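Local structure of uncharacterized protein YjgB (Bacillus subtilis, 4YGT) at residues 20-32 against 134-146. The protein is of unknown function, a putative secreted lipoprotein of the DUF4309 family, which belongs to the PepSY clan. Residues are numbered along the deposited sequence; the frame is centred on the assembly and turned at random.
Sequences VKNLYNTAYKGEM and VYDTGRYELHFVI. With EDO (1,2-ethanediol), chain F.
The Tyr140 ring lies between Gly30 on one face and the CB of its own neighbour Arg139, near the rim of the other. Gly30 CA stands 3.4 Å from the ring centroid and 6° off the normal, a CH-pi contact. Tyr28 O meets the edge of the same ring, 3.5 Å from CE2, and the phenol OH hydrogen-bonds a 1,2-ethanediol, probably from the crystallisation liquor. The Tyr28 ring lies over the hairpin turn, with Thr137 CB over its face, 3.9 Å from the centroid; its CG, anti to the carbonyl carbon (chi1 -80°), lets the ring fold back although CB points away. Tyr28 OH donates to Tyr24 OH at 2.7 Å, and a water links the latter to Asp136 O. Thr137 turns CG2 to Tyr24 CD1 (3.7 Å), while its OG1 makes at most a weak bond to Ala27 O. Deeper in, Leu142 CG packs on Ala27 CB at 3.6 Å, and Leu142 CD2 meets the selenomethionine methyl, Met32 CE. Leu23 CD1 reaches Phe144 CE2 (4.1 Å). Segment 20-27 of helix 14-27, followed by a Schellman motif at Gly30, runs at 153° to strand 140-146: an alpha-helix packed on one face of an antiparallel sheet, over the type II' hairpin of strands 131-137 and 140-146.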
ATOM      1  N   VAL A  20       5.471   6.037  -7.236  1.00 54.73           N
ATOM      2  CA  VAL A  20       6.453   5.071  -6.731  1.00 53.64           C
ATOM      3  C   VAL A  20       7.498   5.817  -5.884  1.00 56.61           C
ATOM      4  O   VAL A  20       7.814   5.370  -4.774  1.00 53.91           O
ATOM      5  CB  VAL A  20       7.076   4.292  -7.924  1.00 60.95           C
ATOM      6  CG1 VAL A  20       8.363   3.581  -7.537  1.00 60.80           C
ATOM      7  CG2 VAL A  20       6.077   3.302  -8.495  1.00 61.24           C
ATOM      8  N   LYS A  21       7.971   6.985  -6.383  1.00 54.81           N
ATOM      9  CA  LYS A  21       8.915   7.848  -5.676  1.00 54.63           C
ATOM     10  C   LYS A  21       8.314   8.366  -4.360  1.00 54.44           C
ATOM     11  O   LYS A  21       8.989   8.301  -3.330  1.00 53.06           O
ATOM     12  CB  LYS A  21       9.370   9.041  -6.553  1.00 61.76           C
ATOM     13  CG  LYS A  21      10.343   8.676  -7.688  1.00 84.87           C
ATOM     14  CD  LYS A  21      10.965   9.919  -8.359  1.00 99.83           C
ATOM     15  CE  LYS A  21      10.061  10.616  -9.358  1.00110.99           C
ATOM     16  NZ  LYS A  21      10.601  11.941  -9.760  1.00122.64           N
ATOM     17  N   ASN A  22       7.041   8.853  -4.381  1.00 48.89           N
ATOM     18  CA  ASN A  22       6.393   9.394  -3.190  1.00 45.71           C
ATOM     19  C   ASN A  22       6.126   8.275  -2.152  1.00 46.66           C
ATOM     20  O   ASN A  22       6.281   8.508  -0.952  1.00 45.65           O
ATOM     21  CB  ASN A  22       5.105  10.155  -3.568  1.00 51.09           C
ATOM     22  CG  ASN A  22       4.513  11.028  -2.480  1.00 91.92           C
ATOM     23  OD1 ASN A  22       5.196  11.502  -1.552  1.00 88.19           O
ATOM     24  ND2 ASN A  22       3.217  11.301  -2.605  1.00 89.29           N
ATOM     25  N   LEU A  23       5.770   7.062  -2.614  1.00 42.76           N
ATOM     26  CA  LEU A  23       5.519   5.908  -1.756  1.00 40.57           C
ATOM     27  C   LEU A  23       6.799   5.465  -1.054  1.00 47.13           C
ATOM     28  O   LEU A  23       6.766   5.242   0.148  1.00 46.62           O
ATOM     29  CB  LEU A  23       4.936   4.742  -2.553  1.00 40.59           C
ATOM     30  CG  LEU A  23       3.514   4.844  -3.030  1.00 44.25           C
ATOM     31  CD1 LEU A  23       3.250   3.792  -4.113  1.00 46.56           C
ATOM     32  CD2 LEU A  23       2.521   4.656  -1.885  1.00 42.72           C
ATOM     33  N   TYR A  24       7.918   5.373  -1.797  1.00 46.12           N
ATOM     34  CA  TYR A  24       9.235   5.002  -1.284  1.00 47.48           C
ATOM     35  C   TYR A  24       9.695   5.983  -0.203  1.00 50.14           C
ATOM     36  O   TYR A  24      10.156   5.541   0.848  1.00 47.64           O
ATOM     37  CB  TYR A  24      10.267   4.925  -2.420  1.00 51.20           C
ATOM     38  CG  TYR A  24      11.658   4.507  -1.978  1.00 53.39           C
ATOM     39  CD1 TYR A  24      11.946   3.179  -1.667  1.00 54.70           C
ATOM     40  CD2 TYR A  24      12.692   5.438  -1.888  1.00 55.73           C
ATOM     41  CE1 TYR A  24      13.224   2.791  -1.266  1.00 56.72           C
ATOM     42  CE2 TYR A  24      13.976   5.059  -1.495  1.00 58.91           C
ATOM     43  CZ  TYR A  24      14.238   3.736  -1.182  1.00 66.34           C
ATOM     44  OH  TYR A  24      15.505   3.375  -0.793  1.00 71.41           O
ATOM     45  N   ASN A  25       9.508   7.291  -0.456  1.00 48.28           N
ATOM     46  CA  ASN A  25       9.825   8.417   0.424  1.00 47.32           C
ATOM     47  C   ASN A  25       9.104   8.314   1.764  1.00 47.04           C
ATOM     48  O   ASN A  25       9.785   8.214   2.784  1.00 47.11           O
ATOM     49  CB  ASN A  25       9.462   9.748  -0.273  1.00 52.40           C
ATOM     50  CG  ASN A  25       9.678  11.041   0.519  1.00 78.79           C
ATOM     51  OD1 ASN A  25      10.804  11.457   0.807  1.00 72.27           O
ATOM     52  ND2 ASN A  25       8.600  11.778   0.771  1.00 71.20           N
ATOM     53  N   THR A  26       7.752   8.275   1.767  1.00 38.94           N
ATOM     54  CA  THR A  26       6.974   8.290   3.004  1.00 37.49           C
ATOM     55  C   THR A  26       7.100   6.981   3.781  1.00 39.66           C
ATOM     56  O   THR A  26       7.035   7.005   5.018  1.00 39.49           O
ATOM     57  CB  THR A  26       5.494   8.701   2.794  1.00 43.16           C
ATOM     58  OG1 THR A  26       4.742   7.630   2.243  1.00 51.02           O
ATOM     59  CG2 THR A  26       5.350   9.926   1.936  1.00 48.80           C
ATOM     60  N   ALA A  27       7.341   5.873   3.084  1.00 35.66           N
ATOM     61  CA  ALA A  27       7.571   4.540   3.681  1.00 35.89           C
ATOM     62  C   ALA A  27       8.642   4.555   4.790  1.00 39.44           C
ATOM     63  O   ALA A  27       8.514   3.792   5.735  1.00 38.90           O
ATOM     64  CB  ALA A  27       7.971   3.557   2.607  1.00 37.70           C
ATOM     65  N   TYR A  28       9.635   5.463   4.721  1.00 38.73           N
ATOM     66  CA  TYR A  28      10.682   5.618   5.759  1.00 41.27           C
ATOM     67  C   TYR A  28      10.134   6.177   7.103  1.00 48.13           C
ATOM     68  O   TYR A  28      10.756   5.955   8.148  1.00 50.69           O
ATOM     69  CB  TYR A  28      11.798   6.521   5.263  1.00 42.77           C
ATOM     70  CG  TYR A  28      12.788   5.835   4.358  1.00 44.45           C
ATOM     71  CD1 TYR A  28      12.590   5.794   2.983  1.00 45.31           C
ATOM     72  CD2 TYR A  28      13.968   5.296   4.866  1.00 47.42           C
ATOM     73  CE1 TYR A  28      13.511   5.183   2.137  1.00 48.58           C
ATOM     74  CE2 TYR A  28      14.895   4.668   4.032  1.00 50.48           C
ATOM     75  CZ  TYR A  28      14.663   4.618   2.667  1.00 56.74           C
ATOM     76  OH  TYR A  28      15.582   4.035   1.837  1.00 61.19           O
ATOM     77  N   LYS A  29       8.982   6.876   7.061  1.00 42.70           N
ATOM     78  CA  LYS A  29       8.204   7.423   8.194  1.00 43.32           C
ATOM     79  C   LYS A  29       7.207   6.388   8.750  1.00 43.73           C
ATOM     80  O   LYS A  29       6.518   6.686   9.730  1.00 44.68           O
ATOM     81  CB  LYS A  29       7.302   8.606   7.745  1.00 45.38           C
ATOM     82  CG  LYS A  29       7.870   9.916   7.297  1.00 59.56           C
ATOM     83  CD  LYS A  29       6.616  10.761   6.957  1.00 61.22           C
ATOM     84  CE  LYS A  29       6.844  12.202   6.594  1.00 77.99           C
ATOM     85  NZ  LYS A  29       5.563  12.899   6.282  1.00 84.58           N
ATOM     86  N   GLY A  30       7.003   5.291   8.025  1.00 37.03           N
ATOM     87  CA  GLY A  30       6.007   4.273   8.385  1.00 36.01           C
ATOM     88  C   GLY A  30       4.588   4.746   8.100  1.00 37.77           C
ATOM     89  O   GLY A  30       3.643   4.445   8.835  1.00 36.40           O
ATOM     90  N   GLU A  31       4.459   5.526   7.032  1.00 34.70           N
ATOM     91  CA  GLU A  31       3.218   6.120   6.556  1.00 34.95           C
ATOM     92  C   GLU A  31       3.104   5.994   5.065  1.00 40.05           C
ATOM     93  O   GLU A  31       4.108   5.842   4.375  1.00 40.53           O
ATOM     94  CB  GLU A  31       3.193   7.621   6.881  1.00 36.07           C
ATOM     95  CG  GLU A  31       3.031   7.978   8.335  1.00 45.16           C
ATOM     96  CD  GLU A  31       3.178   9.460   8.610  1.00 52.02           C
ATOM     97  OE1 GLU A  31       2.911  10.290   7.705  1.00 37.92           O
ATOM     98  OE2 GLU A  31       3.565   9.787   9.752  1.00 57.33           O
HETATM   99  N   MSE A  32       1.910   6.183   4.561  1.00 38.67           N
HETATM  100  CA  MSE A  32       1.669   6.259   3.136  1.00 41.03           C
HETATM  101  C   MSE A  32       1.223   7.696   2.819  1.00 46.30           C
HETATM  102  O   MSE A  32       0.900   8.447   3.751  1.00 43.73           O
HETATM  103  CB  MSE A  32       0.703   5.189   2.695  1.00 43.94           C
HETATM  104  CG  MSE A  32       1.337   3.841   2.825  1.00 53.87           C
HETATM  105 SE   MSE A  32       0.504   2.668   1.609  0.75 65.20          SE
HETATM  106  CE  MSE A  32       1.950   1.631   1.101  1.00 62.23           C
ATOM    107  N   VAL A 134       9.963  -6.413  -2.891  1.00 56.66           N
ATOM    108  CA  VAL A 134      10.150  -5.730  -1.607  1.00 52.95           C
ATOM    109  C   VAL A 134      11.325  -4.756  -1.646  1.00 59.25           C
ATOM    110  O   VAL A 134      12.437  -5.134  -2.014  1.00 63.13           O
ATOM    111  CB  VAL A 134      10.314  -6.726  -0.428  1.00 56.39           C
ATOM    112  CG1 VAL A 134      10.313  -6.006   0.914  1.00 53.39           C
ATOM    113  CG2 VAL A 134       9.247  -7.803  -0.453  1.00 55.87           C
ATOM    114  N   TYR A 135      11.071  -3.510  -1.207  1.00 54.78           N
ATOM    115  CA  TYR A 135      12.053  -2.429  -1.054  1.00 54.76           C
ATOM    116  C   TYR A 135      12.182  -2.070   0.427  1.00 53.63           C
ATOM    117  O   TYR A 135      11.185  -1.733   1.042  1.00 48.51           O
ATOM    118  CB  TYR A 135      11.645  -1.192  -1.886  1.00 54.35           C
ATOM    119  CG  TYR A 135      11.954  -1.355  -3.358  1.00 59.48           C
ATOM    120  CD1 TYR A 135      13.197  -1.002  -3.871  1.00 64.33           C
ATOM    121  CD2 TYR A 135      11.014  -1.892  -4.234  1.00 60.33           C
ATOM    122  CE1 TYR A 135      13.498  -1.176  -5.222  1.00 68.10           C
ATOM    123  CE2 TYR A 135      11.297  -2.054  -5.589  1.00 64.39           C
ATOM    124  CZ  TYR A 135      12.541  -1.694  -6.081  1.00 75.23           C
ATOM    125  OH  TYR A 135      12.830  -1.858  -7.419  1.00 80.88           O
ATOM    126  N   ASP A 136      13.392  -2.183   1.011  1.00 52.74           N
ATOM    127  CA  ASP A 136      13.587  -1.841   2.421  1.00 51.32           C
ATOM    128  C   ASP A 136      13.639  -0.324   2.569  1.00 52.42           C
ATOM    129  O   ASP A 136      14.300   0.345   1.771  1.00 52.74           O
ATOM    130  CB  ASP A 136      14.842  -2.504   3.002  1.00 56.90           C
ATOM    131  CG  ASP A 136      14.765  -4.019   3.169  1.00 68.24           C
ATOM    132  OD1 ASP A 136      13.633  -4.556   3.304  1.00 65.94           O
ATOM    133  OD2 ASP A 136      15.833  -4.655   3.251  1.00 76.04           O
ATOM    134  N   THR A 137      12.885   0.215   3.548  1.00 47.26           N
ATOM    135  CA  THR A 137      12.751   1.657   3.806  1.00 45.56           C
ATOM    136  C   THR A 137      12.930   1.971   5.314  1.00 48.91           C
ATOM    137  O   THR A 137      11.975   2.248   6.042  1.00 46.27           O
ATOM    138  CB  THR A 137      11.396   2.175   3.266  1.00 44.47           C
ATOM    139  OG1 THR A 137      10.338   1.520   3.966  1.00 41.99           O
ATOM    140  CG2 THR A 137      11.238   1.961   1.766  1.00 41.02           C
ATOM    141  N   GLY A 138      14.170   1.902   5.754  1.00 47.86           N
ATOM    142  CA  GLY A 138      14.548   2.141   7.141  1.00 48.96           C
ATOM    143  C   GLY A 138      14.049   1.049   8.060  1.00 52.66           C
ATOM    144  O   GLY A 138      14.457  -0.109   7.932  1.00 53.02           O
ATOM    145  N   ARG A 139      13.148   1.423   8.980  1.00 48.39           N
ATOM    146  CA  ARG A 139      12.490   0.520   9.921  1.00 49.18           C
ATOM    147  C   ARG A 139      11.350  -0.257   9.247  1.00 52.17           C
ATOM    148  O   ARG A 139      10.810  -1.187   9.847  1.00 53.79           O
ATOM    149  CB  ARG A 139      11.866   1.336  11.063  1.00 49.86           C
ATOM    150  CG  ARG A 139      12.817   2.079  11.952  1.00 62.23           C
ATOM    151  CD  ARG A 139      12.244   2.139  13.341  1.00 67.16           C
ATOM    152  NE  ARG A 139      11.604   3.423  13.594  1.00 71.02           N
ATOM    153  CZ  ARG A 139      11.145   3.801  14.779  1.00 90.66           C
ATOM    154  NH1 ARG A 139      11.235   2.987  15.824  1.00 86.59           N
ATOM    155  NH2 ARG A 139      10.595   4.994  14.932  1.00 81.18           N
ATOM    156  N   TYR A 140      10.916   0.186   8.051  1.00 44.39           N
ATOM    157  CA  TYR A 140       9.761  -0.390   7.364  1.00 41.70           C
ATOM    158  C   TYR A 140      10.146  -1.023   6.024  1.00 48.53           C
ATOM    159  O   TYR A 140      11.316  -1.001   5.629  1.00 49.60           O
ATOM    160  CB  TYR A 140       8.675   0.717   7.174  1.00 38.27           C
ATOM    161  CG  TYR A 140       8.481   1.541   8.434  1.00 38.90           C
ATOM    162  CD1 TYR A 140       7.673   1.085   9.472  1.00 41.11           C
ATOM    163  CD2 TYR A 140       9.192   2.728   8.634  1.00 39.25           C
ATOM    164  CE1 TYR A 140       7.540   1.810  10.657  1.00 42.65           C
ATOM    165  CE2 TYR A 140       9.086   3.446   9.828  1.00 39.82           C
ATOM    166  CZ  TYR A 140       8.255   2.987  10.833  1.00 48.41           C
ATOM    167  OH  TYR A 140       8.121   3.702  12.002  1.00 48.71           O
ATOM    168  N   GLU A 141       9.155  -1.631   5.341  1.00 44.87           N
ATOM    169  CA  GLU A 141       9.351  -2.232   4.026  1.00 45.34           C
ATOM    170  C   GLU A 141       8.108  -2.046   3.176  1.00 45.78           C
ATOM    171  O   GLU A 141       6.981  -2.090   3.684  1.00 42.33           O
ATOM    172  CB  GLU A 141       9.760  -3.706   4.111  1.00 50.11           C
ATOM    173  CG  GLU A 141       9.122  -4.470   5.254  1.00 62.73           C
ATOM    174  CD  GLU A 141       9.498  -5.930   5.337  1.00 78.84           C
ATOM    175  OE1 GLU A 141      10.698  -6.256   5.179  1.00 77.02           O
ATOM    176  OE2 GLU A 141       8.586  -6.749   5.586  1.00 73.40           O
ATOM    177  N   LEU A 142       8.336  -1.743   1.892  1.00 44.01           N
ATOM    178  CA  LEU A 142       7.292  -1.526   0.890  1.00 43.44           C
ATOM    179  C   LEU A 142       7.204  -2.742   0.034  1.00 50.75           C
ATOM    180  O   LEU A 142       8.195  -3.106  -0.612  1.00 53.38           O
ATOM    181  CB  LEU A 142       7.628  -0.344   0.004  1.00 43.42           C
ATOM    182  CG  LEU A 142       7.102   0.992   0.303  1.00 46.12           C
ATOM    183  CD1 LEU A 142       7.460   1.902  -0.826  1.00 47.36           C
ATOM    184  CD2 LEU A 142       5.590   0.980   0.479  1.00 47.30           C
ATOM    185  N   HIS A 143       6.045  -3.380   0.041  1.00 45.10           N
ATOM    186  CA  HIS A 143       5.790  -4.597  -0.701  1.00 46.68           C
ATOM    187  C   HIS A 143       4.947  -4.272  -1.922  1.00 47.73           C
ATOM    188  O   HIS A 143       3.744  -4.039  -1.779  1.00 42.01           O
ATOM    189  CB  HIS A 143       5.059  -5.597   0.204  1.00 48.64           C
ATOM    190  CG  HIS A 143       5.863  -6.089   1.365  1.00 54.31           C
ATOM    191  ND1 HIS A 143       6.330  -7.391   1.417  1.00 59.40           N
ATOM    192  CD2 HIS A 143       6.215  -5.455   2.507  1.00 55.50           C
ATOM    193  CE1 HIS A 143       6.956  -7.502   2.574  1.00 59.98           C
ATOM    194  NE2 HIS A 143       6.915  -6.365   3.265  1.00 57.85           N
ATOM    195  N   PHE A 144       5.577  -4.185  -3.112  1.00 47.30           N
ATOM    196  CA  PHE A 144       4.828  -3.941  -4.348  1.00 48.15           C
ATOM    197  C   PHE A 144       4.339  -5.291  -4.871  1.00 55.75           C
ATOM    198  O   PHE A 144       5.146  -6.079  -5.375  1.00 59.33           O
ATOM    199  CB  PHE A 144       5.665  -3.210  -5.396  1.00 51.34           C
ATOM    200  CG  PHE A 144       6.074  -1.818  -5.015  1.00 51.20           C
ATOM    201  CD1 PHE A 144       7.268  -1.588  -4.341  1.00 53.36           C
ATOM    202  CD2 PHE A 144       5.285  -0.724  -5.361  1.00 51.89           C
ATOM    203  CE1 PHE A 144       7.673  -0.287  -4.029  1.00 52.35           C
ATOM    204  CE2 PHE A 144       5.679   0.575  -5.027  1.00 53.21           C
ATOM    205  CZ  PHE A 144       6.879   0.784  -4.377  1.00 50.99           C
ATOM    206  N   VAL A 145       3.032  -5.580  -4.714  1.00 50.02           N
ATOM    207  CA  VAL A 145       2.465  -6.873  -5.121  1.00 51.62           C
ATOM    208  C   VAL A 145       1.947  -6.782  -6.574  1.00 60.97           C
ATOM    209  O   VAL A 145       0.888  -6.217  -6.830  1.00 60.68           O
ATOM    210  CB  VAL A 145       1.393  -7.357  -4.109  1.00 51.71           C
ATOM    211  CG1 VAL A 145       0.819  -8.702  -4.506  1.00 53.19           C
ATOM    212  CG2 VAL A 145       1.960  -7.422  -2.693  1.00 49.64           C
ATOM    213  N   ILE A 146       2.712  -7.364  -7.513  1.00 63.35           N
ATOM    214  CA  ILE A 146       2.446  -7.371  -8.957  1.00 67.16           C
ATOM    215  C   ILE A 146       1.671  -8.643  -9.344  1.00 74.77           C
ATOM    216  O   ILE A 146       2.006  -9.752  -8.914  1.00 74.44           O
ATOM    217  CB  ILE A 146       3.794  -7.224  -9.737  1.00 73.59           C
ATOM    218  CG1 ILE A 146       4.652  -6.035  -9.186  1.00 71.39           C
ATOM    219  CG2 ILE A 146       3.606  -7.150 -11.266  1.00 78.38           C
ATOM    220  CD1 ILE A 146       4.346  -4.600  -9.705  1.00 76.62           C
TER
HETATM  221  C1  EDO F 205      11.194   6.837  11.502  1.00 71.95           C
HETATM  222  O1  EDO F 205      11.807   5.596  11.863  1.00 72.04           O
HETATM  223  C2  EDO F 205       9.635   6.727  11.457  1.00 73.26           C
HETATM  224  O2  EDO F 205       9.007   6.613  12.738  1.00 73.55           O
HETATM  225  O   HOH W   1      15.711   0.410  -0.790  1.00 63.28           O
HETATM  226  O   HOH W   2      12.666   4.293   9.168  1.00 42.14           O